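Local coordinates for protein 4-alpha-glucanotransferase (Corynebacterium glutamicum, PDB 5B68) that is an amylomaltase, also called disproportionating enzyme, that joins an N-terminal beta-sandwich domain to a TIM-barrel-type glucanotransferase domain, at residues A[75-80]-A[157-162]; A[139-144]-A[161-166]; A[438-443]-A[488-493]. All coordinates share one frame; numbering follows the deposited sequence.

In the fold
Contacts 1 and 2 both lie in the N-terminal beta sandwich. They share Ile161 and Thr162, at the end of strand 153-162, which has strand 76-80 as one sheet neighbour and strand 142-150 as another. Their centres are about 9 Å apart. Contact 3 comes later in the chain, in the glucanotransferase region of TIM-barrel type, where the start of helix 441-452 meets helix 487-500. Its centre is about 8 Å from that of contact 1 and about 12 Å from that of contact 2. Val78 CG2 packs on Ala489 CB, and Trp143 CH2 on Ile493 CG2. The three contacts thus mark where the sandwich sheet rests on helices of the glucanotransferase region.

Contact 1 of 3, residues A[75-80]-A[157-162]; sequences PSVVAV and CGLIIT
Val77 and Leu159 lie side by side in a parallel beta pair of the N-terminal beta sandwich. Strands 76-80 and 157-162 run 20° apart. Four backbone hydrogen bonds join them from Val77 to Thr162. Val77 N donates to Gly158 O, and Val77 O accepts from Ile160 N at 2.8 Å. Ala79 repeats the pattern, its N giving to Ile160 O and its O taking Thr162 N. A water continues the link at the start, donating to Pro75 O and accepting from Gly158 N.

Val77 can be followed outward. Its CB stands 3.9 Å from Leu159 CD1. CG1 is anti to the backbone N (chi1 173°), which sets it against the same methyl, with Val77 CG1 3.6 Å from Leu159 CD1. Val77 CG2 goes the other way along the strand and meets Cys157 SG at 4.1 Å. Ala79 CB lies on this face too, near Ile161 CD1. Leu146 of strand 142-150 touches Val77 and Cys157 here.

Ser76, Val78, Ile160, Val80 and Thr162 occupy the other face. The Val78 and Ile160 side chains meet at a slant, Val78 CG2 touching Ile160 CD1. Val78 also touches Ala489 and Ile160 touches Ile493, both on helix 487-500, so this face meets the glucanotransferase region. Ser76 OG is hydrogen-bonded to Ala436 O. Thr162 OG1 is hydrogen-bonded to Arg524 NH1. The Thr162 and Val78 side chains cross at about a right angle, with Thr162 CG2 3.7 Å from Val78 CG1.

Contact 2 of 3, residues A[139-144]-A[161-166]; sequences LPLGWH and ITPARL
Gly142 and Ile161 form an antiparallel hydrogen-bonded pair at the open end of the beta hairpin made by strands 142-150 and 153-162. Two backbone bonds hold it. Gly142 N gives to a lone pair of Ile161 O at 3.1 Å. Ile161 N returns a straighter bond to Gly142 O, with an angle of 169° at the hydrogen. The backbone of Gly142 has a positive phi of 136°, a shape that favours glycine.

One side-chain hydrogen bond braces the turn into the strand. His144 NE2 donates to Pro140 O at 2.9 Å, almost perfectly straight. The oxygen lies in the imidazole plane, but the nitrogen stands above the carbonyl plane. The other ring nitrogen, His144 ND1, is hydrogen-bonded to Glu104 N. Ile161 CB lies against the same carbonyl, 3.5 Å from Pro140 O.

The apolar contacts gather round two residues. Ile161 CG1 meets the edge of the His144 ring, 3.7 Å from His144 CD2. Ile161 CD1 reaches Leu139 CD1, and the two side chains cross at about a right angle. Farther along, Leu141 leans over the chain at Thr162 and Pro163. Leu141 CD2 comes 3.6 Å from Pro163 N. Leu141 CD1 and Leu141 CD2 each lie 4.0 Å from Pro163 CB.

Both nitrogens of the buried His144 ring thus have backbone partners. This fixes the ring's rotation, and the carbon edge at CD2 is left to pack on Ile161.

Contact 3 of 3, residues A[438-443]-A[488-493]; sequences EGYIPW and NALVGI
Tyr440 lays one ring face on the methyl of Ala489, and this is the tight part of the contact. Ala489 CB stands 3.7 Å from the centroid of the Tyr440 ring, a CH-pi contact over the face. The methyl sits toward the hydroxyl end, with Ala489 CB only 3.3 Å from Tyr440 CZ. At the root of the side chain, Ile493 CD1 presses on Tyr440 CB at 3.4 Å. Leu490 CD2 comes up to the ring at Tyr440 CE1.

The same Leu490 methyl also serves Trp443. Leu490 CD2 lies over the indole face, 3.7 Å from the centroid of the Trp443 five-membered ring and 17° off its normal. Ile493 CG2 adds a contact at Trp443 CD1. Trp443 has CG anti to its own backbone N (chi1 178°), and this carries the indole across to helix 487-500.

Segment 438-443 holds the short link between helix 434-437 and helix 441-452, and the start of the latter. Helix 434-437 ends in a Schellman motif with Gly439 as its C-prime residue, and a type I' turn runs from Glu438 to Ile441. Tyr440, within that turn, is at the N-cap position of helix 441-452.

One polar bond crosses the contact. Trp443 NE1 donates to a lone pair of Leu490 O at 3.1 Å. The oxygen lies close to the indole plane, so the ring's N-H edge is tied to the helix backbone.

The outer side is looser. Glu438 and Asn488 are exposed and do not touch across the contact. The CB of Ile441 points away from segment 488-493, and its side chain packs on Trp143 of strand 142-150, which Ile493 also touches.

Contact 1 of 3, residues A[75-80]-A[157-162]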
loop_
_atom_site.group_PDB
_atom_site.type_symbol
_atom_site.label_atom_id
_atom_site.label_comp_id
_atom_site.label_asym_id
_atom_site.label_seq_id
_atom_site.Cartn_x
_atom_site.Cartn_y
_atom_site.Cartn_z
ATOM N N PRO A 75 -3.025 -8.691 -24.586
ATOM C CA PRO A 75 -2.073 -7.762 -23.904
ATOM C C PRO A 75 -1.138 -8.513 -22.974
ATOM O O PRO A 75 0.061 -8.256 -22.991
ATOM C CB PRO A 75 -3.019 -6.865 -23.061
ATOM C CG PRO A 75 -4.325 -6.953 -23.751
ATOM C CD PRO A 75 -4.456 -8.307 -24.390
ATOM N N SER A 76 -1.715 -9.445 -22.179
ATOM C CA SER A 76 -0.982 -10.470 -21.417
ATOM C C SER A 76 -1.998 -11.566 -21.043
ATOM O O SER A 76 -3.187 -11.370 -21.228
ATOM C CB SER A 76 -0.276 -9.903 -20.217
ATOM O OG SER A 76 -1.166 -9.109 -19.420
ATOM N N VAL A 77 -1.517 -12.674 -20.484
ATOM C CA VAL A 77 -2.359 -13.773 -20.074
ATOM C C VAL A 77 -1.978 -14.190 -18.670
ATOM O O VAL A 77 -0.795 -14.453 -18.390
ATOM C CB VAL A 77 -2.135 -14.962 -21.021
ATOM C CG1 VAL A 77 -2.900 -16.183 -20.493
ATOM C CG2 VAL A 77 -2.496 -14.602 -22.469
ATOM N N VAL A 78 -2.957 -14.162 -17.764
ATOM C CA VAL A 78 -2.721 -14.502 -16.369
ATOM C C VAL A 78 -3.614 -15.703 -16.031
ATOM O O VAL A 78 -4.784 -15.650 -16.347
ATOM C CB VAL A 78 -3.079 -13.311 -15.420
ATOM C CG1 VAL A 78 -2.712 -13.690 -13.999
ATOM C CG2 VAL A 78 -2.260 -12.080 -15.796
ATOM N N ALA A 79 -3.072 -16.736 -15.443
ATOM C CA ALA A 79 -3.827 -17.980 -15.125
ATOM C C ALA A 79 -3.392 -18.435 -13.765
ATOM O O ALA A 79 -2.232 -18.221 -13.336
ATOM C CB ALA A 79 -3.568 -19.044 -16.167
ATOM N N VAL A 80 -4.325 -19.071 -13.044
ATOM C CA VAL A 80 -3.974 -19.697 -11.801
ATOM C C VAL A 80 -3.359 -21.030 -12.119
ATOM O O VAL A 80 -3.753 -21.679 -13.098
ATOM C CB VAL A 80 -5.210 -19.917 -10.931
ATOM C CG1 VAL A 80 -4.881 -20.719 -9.649
ATOM C CG2 VAL A 80 -5.820 -18.550 -10.666
ATOM N N CYS A 157 3.711 -11.765 -25.402
ATOM C CA CYS A 157 3.010 -11.224 -24.274
ATOM C C CYS A 157 3.419 -11.951 -22.998
ATOM O O CYS A 157 3.959 -13.024 -23.044
ATOM C CB CYS A 157 1.511 -11.210 -24.481
ATOM S SG CYS A 157 0.739 -12.828 -24.305
ATOM N N GLY A 158 3.222 -11.318 -21.833
ATOM C CA GLY A 158 3.488 -12.025 -20.584
ATOM C C GLY A 158 2.453 -13.117 -20.437
ATOM O O GLY A 158 1.311 -12.957 -20.857
ATOM N N LEU A 159 2.887 -14.190 -19.819
ATOM C CA LEU A 159 2.094 -15.319 -19.370
ATOM C C LEU A 159 2.460 -15.548 -17.915
ATOM O O LEU A 159 3.600 -15.981 -17.608
ATOM C CB LEU A 159 2.411 -16.596 -20.171
ATOM C CG LEU A 159 1.689 -17.883 -19.713
ATOM C CD1 LEU A 159 0.178 -17.780 -19.708
ATOM C CD2 LEU A 159 2.077 -19.107 -20.530
ATOM N N ILE A 160 1.536 -15.213 -17.020
ATOM C CA ILE A 160 1.843 -15.084 -15.630
ATOM C C ILE A 160 0.997 -16.098 -14.883
ATOM O O ILE A 160 -0.218 -16.061 -14.974
ATOM C CB ILE A 160 1.512 -13.666 -15.180
ATOM C CG1 ILE A 160 2.337 -12.638 -16.016
ATOM C CG2 ILE A 160 1.845 -13.510 -13.712
ATOM C CD1 ILE A 160 1.633 -11.343 -16.165
ATOM N N ILE A 161 1.640 -16.963 -14.157
ATOM C CA ILE A 161 0.979 -18.074 -13.503
ATOM C C ILE A 161 1.000 -17.853 -11.958
ATOM O O ILE A 161 2.064 -17.632 -11.334
ATOM C CB ILE A 161 1.699 -19.372 -13.870
ATOM C CG1 ILE A 161 1.741 -19.584 -15.414
ATOM C CG2 ILE A 161 1.045 -20.538 -13.184
ATOM C CD1 ILE A 161 0.362 -19.653 -16.082
ATOM N N THR A 162 -0.183 -17.867 -11.370
ATOM C CA THR A 162 -0.363 -17.344 -10.035
ATOM C C THR A 162 -0.866 -18.455 -9.113
ATOM O O THR A 162 -1.440 -19.446 -9.563
ATOM C CB THR A 162 -1.322 -16.186 -10.036
ATOM O OG1 THR A 162 -2.645 -16.642 -10.287
ATOM C CG2 THR A 162 -0.928 -15.065 -11.015
HETATM O O HOH W 1 2.500 -8.559 -21.831
#

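Contact 2 of 3, residues A[139-144]-A[161-166]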
loop_
_atom_site.group_PDB
_atom_site.type_symbol
_atom_site.label_atom_id
_atom_site.label_comp_id
_atom_site.label_asym_id
_atom_site.label_seq_id
_atom_site.Cartn_x
_atom_site.Cartn_y
_atom_site.Cartn_z
ATOM N N LEU A 139 2.302 -25.630 -15.664
ATOM C CA LEU A 139 3.337 -24.620 -15.634
ATOM C C LEU A 139 3.653 -24.216 -14.192
ATOM O O LEU A 139 2.778 -24.172 -13.360
ATOM C CB LEU A 139 2.911 -23.395 -16.433
ATOM C CG LEU A 139 2.554 -23.591 -17.904
ATOM C CD1 LEU A 139 2.194 -22.267 -18.529
ATOM C CD2 LEU A 139 3.682 -24.231 -18.676
ATOM N N PRO A 140 4.908 -23.918 -13.918
ATOM C CA PRO A 140 5.297 -23.423 -12.594
ATOM C C PRO A 140 4.763 -22.017 -12.417
ATOM O O PRO A 140 4.521 -21.311 -13.414
ATOM C CB PRO A 140 6.846 -23.432 -12.660
ATOM C CG PRO A 140 7.176 -23.304 -14.086
ATOM C CD PRO A 140 6.075 -23.969 -14.852
ATOM N N LEU A 141 4.733 -21.585 -11.177
ATOM C CA LEU A 141 4.473 -20.177 -10.847
ATOM C C LEU A 141 5.492 -19.300 -11.501
ATOM O O LEU A 141 6.601 -19.727 -11.684
ATOM C CB LEU A 141 4.526 -19.993 -9.338
ATOM C CG LEU A 141 3.507 -20.770 -8.510
ATOM C CD1 LEU A 141 3.651 -20.364 -7.041
ATOM C CD2 LEU A 141 2.105 -20.484 -8.912
ATOM N N GLY A 142 5.098 -18.097 -11.912
ATOM C CA GLY A 142 6.100 -17.100 -12.255
ATOM C C GLY A 142 5.777 -16.364 -13.517
ATOM O O GLY A 142 4.612 -16.278 -13.972
ATOM N N TRP A 143 6.837 -15.739 -14.018
ATOM C CA TRP A 143 6.767 -14.726 -15.043
ATOM C C TRP A 143 7.322 -15.254 -16.340
ATOM O O TRP A 143 8.497 -15.173 -16.591
ATOM C CB TRP A 143 7.554 -13.486 -14.579
ATOM C CG TRP A 143 6.931 -12.917 -13.387
ATOM C CD1 TRP A 143 7.163 -13.262 -12.101
ATOM C CD2 TRP A 143 5.884 -11.960 -13.363
ATOM N NE1 TRP A 143 6.343 -12.562 -11.266
ATOM C CE2 TRP A 143 5.543 -11.752 -12.022
ATOM C CE3 TRP A 143 5.210 -11.246 -14.344
ATOM C CZ2 TRP A 143 4.562 -10.855 -11.643
ATOM C CZ3 TRP A 143 4.244 -10.363 -13.966
ATOM C CH2 TRP A 143 3.916 -10.176 -12.630
ATOM N N HIS A 144 6.424 -15.813 -17.133
ATOM C CA HIS A 144 6.719 -16.422 -18.415
ATOM C C HIS A 144 6.311 -15.544 -19.597
ATOM O O HIS A 144 5.858 -14.439 -19.415
ATOM C CB HIS A 144 6.051 -17.788 -18.499
ATOM C CG HIS A 144 6.149 -18.573 -17.234
ATOM N ND1 HIS A 144 7.319 -18.687 -16.527
ATOM C CD2 HIS A 144 5.214 -19.225 -16.514
ATOM C CE1 HIS A 144 7.110 -19.411 -15.450
ATOM N NE2 HIS A 144 5.839 -19.745 -15.414
ATOM N N ILE A 161 1.640 -16.963 -14.157
ATOM C CA ILE A 161 0.979 -18.074 -13.503
ATOM C C ILE A 161 1.000 -17.853 -11.958
ATOM O O ILE A 161 2.064 -17.632 -11.334
ATOM C CB ILE A 161 1.699 -19.372 -13.870
ATOM C CG1 ILE A 161 1.741 -19.584 -15.414
ATOM C CG2 ILE A 161 1.045 -20.538 -13.184
ATOM C CD1 ILE A 161 0.362 -19.653 -16.082
ATOM N N THR A 162 -0.183 -17.867 -11.370
ATOM C CA THR A 162 -0.363 -17.344 -10.035
ATOM C C THR A 162 -0.866 -18.455 -9.113
ATOM O O THR A 162 -1.440 -19.446 -9.563
ATOM C CB THR A 162 -1.322 -16.186 -10.036
ATOM O OG1 THR A 162 -2.645 -16.642 -10.287
ATOM C CG2 THR A 162 -0.928 -15.065 -11.015
ATOM N N PRO A 163 -0.530 -18.358 -7.818
ATOM C CA PRO A 163 -0.931 -19.463 -6.922
ATOM C C PRO A 163 -2.394 -19.447 -6.523
ATOM O O PRO A 163 -2.992 -18.382 -6.300
ATOM C CB PRO A 163 0.004 -19.286 -5.719
ATOM C CG PRO A 163 0.195 -17.809 -5.673
ATOM C CD PRO A 163 0.316 -17.376 -7.110
ATOM N N ALA A 164 -2.972 -20.637 -6.373
ATOM C CA ALA A 164 -4.329 -20.735 -5.897
ATOM C C ALA A 164 -4.533 -20.115 -4.462
ATOM O O ALA A 164 -5.524 -19.483 -4.225
ATOM C CB ALA A 164 -4.793 -22.206 -5.945
ATOM N N ARG A 165 -3.556 -20.316 -3.558
ATOM C CA ARG A 165 -3.682 -19.894 -2.179
ATOM C C ARG A 165 -2.308 -19.660 -1.547
ATOM O O ARG A 165 -1.363 -20.439 -1.713
ATOM C CB ARG A 165 -4.426 -20.963 -1.407
ATOM C CG ARG A 165 -4.903 -20.533 0.001
ATOM C CD ARG A 165 -5.575 -21.711 0.725
ATOM N NE ARG A 165 -5.893 -21.399 2.141
ATOM C CZ ARG A 165 -6.875 -20.611 2.555
ATOM N NH1 ARG A 165 -7.078 -20.493 3.866
ATOM N NH2 ARG A 165 -7.704 -19.958 1.708
ATOM N N LEU A 166 -2.198 -18.550 -0.845
ATOM C CA LEU A 166 -1.021 -18.209 -0.054
ATOM C C LEU A 166 -0.832 -19.252 1.082
ATOM O O LEU A 166 -1.779 -19.485 1.835
ATOM C CB LEU A 166 -1.241 -16.826 0.582
ATOM C CG LEU A 166 -1.138 -15.703 -0.390
ATOM C CD1 LEU A 166 -1.782 -14.464 0.136
ATOM C CD2 LEU A 166 0.328 -15.455 -0.739
#

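Contact 3 of 3, residues A[438-443]-A[488-493]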
loop_
_atom_site.group_PDB
_atom_site.type_symbol
_atom_site.label_atom_id
_atom_site.label_comp_id
_atom_site.label_asym_id
_atom_site.label_seq_id
_atom_site.Cartn_x
_atom_site.Cartn_y
_atom_site.Cartn_z
ATOM N N GLU A 438 1.663 -3.973 -20.800
ATOM C CA GLU A 438 3.021 -3.982 -20.306
ATOM C C GLU A 438 3.275 -5.200 -19.431
ATOM O O GLU A 438 4.242 -5.256 -18.746
ATOM C CB GLU A 438 3.351 -2.715 -19.541
ATOM C CG GLU A 438 3.456 -1.506 -20.425
ATOM C CD GLU A 438 4.594 -1.590 -21.412
ATOM O OE1 GLU A 438 5.698 -2.001 -21.052
ATOM O OE2 GLU A 438 4.376 -1.222 -22.555
ATOM N N GLY A 439 2.353 -6.141 -19.428
ATOM C CA GLY A 439 2.577 -7.396 -18.747
ATOM C C GLY A 439 2.569 -7.289 -17.240
ATOM O O GLY A 439 3.082 -8.120 -16.561
ATOM N N TYR A 440 1.974 -6.226 -16.752
ATOM C CA TYR A 440 1.861 -5.920 -15.333
ATOM C C TYR A 440 3.247 -5.740 -14.668
ATOM O O TYR A 440 3.395 -5.892 -13.440
ATOM C CB TYR A 440 0.999 -6.951 -14.604
ATOM C CG TYR A 440 -0.441 -6.878 -14.988
ATOM C CD1 TYR A 440 -1.331 -6.019 -14.287
ATOM C CD2 TYR A 440 -0.977 -7.673 -16.008
ATOM C CE1 TYR A 440 -2.646 -5.889 -14.665
ATOM C CE2 TYR A 440 -2.310 -7.592 -16.350
ATOM C CZ TYR A 440 -3.158 -6.638 -15.706
ATOM O OH TYR A 440 -4.476 -6.501 -15.953
ATOM N N ILE A 441 4.286 -5.481 -15.460
ATOM C CA ILE A 441 5.600 -5.488 -14.900
ATOM C C ILE A 441 5.801 -4.374 -13.840
ATOM O O ILE A 441 6.477 -4.644 -12.836
ATOM C CB ILE A 441 6.686 -5.436 -16.004
ATOM C CG1 ILE A 441 6.618 -6.713 -16.849
ATOM C CG2 ILE A 441 8.055 -5.143 -15.396
ATOM C CD1 ILE A 441 6.970 -8.021 -16.132
ATOM N N PRO A 442 5.186 -3.182 -14.023
ATOM C CA PRO A 442 5.301 -2.157 -12.949
ATOM C C PRO A 442 4.658 -2.559 -11.594
ATOM O O PRO A 442 5.177 -2.219 -10.526
ATOM C CB PRO A 442 4.602 -0.983 -13.572
ATOM C CG PRO A 442 4.938 -1.114 -15.051
ATOM C CD PRO A 442 4.657 -2.572 -15.242
ATOM N N TRP A 443 3.570 -3.318 -11.675
ATOM C CA TRP A 443 2.876 -3.844 -10.464
ATOM C C TRP A 443 3.785 -4.919 -9.824
ATOM O O TRP A 443 4.062 -4.909 -8.602
ATOM C CB TRP A 443 1.530 -4.427 -10.870
ATOM C CG TRP A 443 0.707 -5.057 -9.800
ATOM C CD1 TRP A 443 0.055 -6.230 -9.909
ATOM C CD2 TRP A 443 0.310 -4.500 -8.542
ATOM N NE1 TRP A 443 -0.635 -6.506 -8.760
ATOM C CE2 TRP A 443 -0.556 -5.429 -7.935
ATOM C CE3 TRP A 443 0.589 -3.312 -7.874
ATOM C CZ2 TRP A 443 -1.098 -5.234 -6.662
ATOM C CZ3 TRP A 443 0.081 -3.104 -6.639
ATOM C CH2 TRP A 443 -0.797 -4.066 -6.027
ATOM N N ASN A 488 -8.266 -10.706 -11.537
ATOM C CA ASN A 488 -7.511 -11.934 -11.657
ATOM C C ASN A 488 -6.007 -11.661 -11.855
ATOM O O ASN A 488 -5.168 -12.352 -11.257
ATOM C CB ASN A 488 -8.003 -12.840 -12.708
ATOM C CG ASN A 488 -9.316 -13.512 -12.325
ATOM O OD1 ASN A 488 -9.525 -13.962 -11.210
ATOM N ND2 ASN A 488 -10.187 -13.562 -13.261
ATOM N N ALA A 489 -5.726 -10.639 -12.629
ATOM C CA ALA A 489 -4.357 -10.157 -12.740
ATOM C C ALA A 489 -3.820 -9.438 -11.507
ATOM O O ALA A 489 -2.777 -9.837 -10.996
ATOM C CB ALA A 489 -4.204 -9.314 -14.004
ATOM N N LEU A 490 -4.505 -8.417 -10.990
ATOM C CA LEU A 490 -3.960 -7.645 -9.869
ATOM C C LEU A 490 -3.869 -8.488 -8.590
ATOM O O LEU A 490 -2.840 -8.502 -7.903
ATOM C CB LEU A 490 -4.789 -6.381 -9.648
ATOM C CG LEU A 490 -4.614 -5.291 -10.733
ATOM C CD1 LEU A 490 -5.332 -4.029 -10.398
ATOM C CD2 LEU A 490 -3.149 -4.959 -10.940
ATOM N N VAL A 491 -4.926 -9.221 -8.280
ATOM C CA VAL A 491 -4.946 -10.061 -7.076
ATOM C C VAL A 491 -4.054 -11.233 -7.248
ATOM O O VAL A 491 -3.314 -11.631 -6.311
ATOM C CB VAL A 491 -6.365 -10.608 -6.759
ATOM C CG1 VAL A 491 -6.323 -11.577 -5.592
ATOM C CG2 VAL A 491 -7.348 -9.493 -6.448
ATOM N N GLY A 492 -4.084 -11.813 -8.454
ATOM C CA GLY A 492 -3.228 -12.999 -8.741
ATOM C C GLY A 492 -1.745 -12.679 -8.629
ATOM O O GLY A 492 -0.969 -13.474 -8.093
ATOM N N ILE A 493 -1.366 -11.530 -9.118
ATOM C CA ILE A 493 0.022 -11.117 -9.020
ATOM C C ILE A 493 0.412 -10.744 -7.581
ATOM O O ILE A 493 1.502 -10.998 -7.188
ATOM C CB ILE A 493 0.303 -10.004 -10.037
ATOM C CG1 ILE A 493 0.288 -10.594 -11.478
ATOM C CG2 ILE A 493 1.654 -9.300 -9.771
ATOM C CD1 ILE A 493 0.139 -9.529 -12.573
#